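Local coordinates for protein fructuronate-tagaturonate epimerase UxaE from Cohnella laeviribosi in complex with 1 glycerol (Cohnella laeviribosi, PDB 6IL9) that probably interconverts fructuronate and tagaturonate by epimerisation, as a zinc-binding enzyme built on a TIM barrel, at residues H397-E400 against A401-Y404. Residues are numbered along the deposited sequence; the frame is centred on the assembly and turned at random.
Sequences HFEE and ATAY
Ala401 N donates to Phe398 O over 2.9 Å, an i to i-3 bond whose N-H...O angle of 132° shows it to be bent, with the donor above the carbonyl plane. The Ala401 methyl packs beside the same carbonyl and also touches Ile440, Thr441 and Leu444. At Thr402 the spacing is i to i-4: its N reaches Phe398 O at 3.1 Å from almost straight ahead of the carbonyl, so two amide hydrogens share one oxygen. Thr402 OG1, lying between the backbone N and the carbonyl carbon (chi1 65°), donates to Glu399 O at 2.9 Å, tilted from that carbonyl plane. Thr402 CG2 is thereby directed over one face of the Phe398 ring, 3.7 Å from its centroid and 20° off the normal, a CH-pi contact displaced toward the rim, with CE2 the nearest ring atom. With CG anti to the backbone N, the Phe398 ring lies on the carbonyl side, where this methyl can reach it; the side chain also touches Val407, Thr409, Leu411 and Leu437. A glycine in place of Thr402 would probably leave Glu399 O without its hydroxyl donor and the ring face without the methyl that packs on it. The Ala403 methyl and the Tyr404 ring both approach Glu400 O, CB at 3.6 Å and CD2 at 3.7 Å, in van der Waals contact, the ring lying oblique to the oxygen. One turn back, Glu400 OE2 takes the hydrogen of His397 ND1 at 2.6 Å, in the imidazole plane and on the carboxylate's syn side. The mixture of i-3 and i-4 bonds, ending with Tyr404 N on Ala401 O, is characteristic of a helix C-terminus tightening into a turn, here where helix 384-402, the second helix after the last barrel strand, runs out.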
# COMPACT_ATOMS: atom_id res chain seq x y z
N HIS A 397 16.65 6.87 18.10
CA HIS A 397 16.45 7.72 16.93
C HIS A 397 14.98 7.99 16.64
O HIS A 397 14.65 8.51 15.57
CB HIS A 397 17.12 7.09 15.70
CG HIS A 397 18.60 6.96 15.84
ND1 HIS A 397 19.46 8.02 15.61
CD2 HIS A 397 19.38 5.91 16.19
CE1 HIS A 397 20.70 7.63 15.81
NE2 HIS A 397 20.69 6.35 16.17
N PHE A 398 14.09 7.69 17.60
CA PHE A 398 12.66 7.78 17.35
C PHE A 398 12.24 9.18 16.90
O PHE A 398 11.40 9.32 16.00
CB PHE A 398 11.93 7.38 18.63
CG PHE A 398 10.45 7.35 18.52
CD1 PHE A 398 9.82 6.47 17.66
CD2 PHE A 398 9.68 8.18 19.31
CE1 PHE A 398 8.44 6.42 17.59
CE2 PHE A 398 8.30 8.14 19.23
CZ PHE A 398 7.68 7.27 18.37
N GLU A 399 12.81 10.22 17.51
CA GLU A 399 12.41 11.58 17.19
C GLU A 399 12.59 11.90 15.71
O GLU A 399 11.79 12.64 15.13
CB GLU A 399 13.19 12.57 18.06
CG GLU A 399 12.40 13.77 18.55
CD GLU A 399 13.29 14.96 18.91
OE1 GLU A 399 14.47 14.74 19.26
OE2 GLU A 399 12.81 16.11 18.83
N GLU A 400 13.63 11.34 15.08
CA GLU A 400 13.84 11.58 13.65
C GLU A 400 12.70 11.02 12.82
O GLU A 400 12.33 11.60 11.79
CB GLU A 400 15.17 10.96 13.20
CG GLU A 400 16.36 11.38 14.06
CD GLU A 400 17.50 10.38 14.02
OE1 GLU A 400 17.63 9.65 13.02
OE2 GLU A 400 18.26 10.30 15.01
N ALA A 401 12.11 9.91 13.26
CA ALA A 401 11.07 9.27 12.48
C ALA A 401 9.69 9.90 12.72
O ALA A 401 8.85 9.89 11.82
CB ALA A 401 11.08 7.77 12.80
N THR A 402 9.46 10.47 13.90
CA THR A 402 8.19 11.15 14.14
C THR A 402 8.02 12.39 13.26
O THR A 402 6.91 12.90 13.14
CB THR A 402 8.03 11.53 15.61
OG1 THR A 402 9.02 12.51 15.97
CG2 THR A 402 8.17 10.31 16.50
N ALA A 403 9.11 12.88 12.66
CA ALA A 403 8.98 13.97 11.70
C ALA A 403 8.26 13.55 10.43
O ALA A 403 7.71 14.41 9.73
CB ALA A 403 10.37 14.53 11.37
N TYR A 404 8.23 12.25 10.12
CA TYR A 404 7.63 11.72 8.89
C TYR A 404 6.27 11.08 9.09
O TYR A 404 5.50 10.98 8.12
CB TYR A 404 8.55 10.66 8.28
CG TYR A 404 9.83 11.20 7.71
CD1 TYR A 404 9.84 11.86 6.49
CD2 TYR A 404 11.03 11.04 8.38
CE1 TYR A 404 11.02 12.35 5.95
CE2 TYR A 404 12.21 11.53 7.86
CZ TYR A 404 12.19 12.18 6.64
OH TYR A 404 13.36 12.68 6.11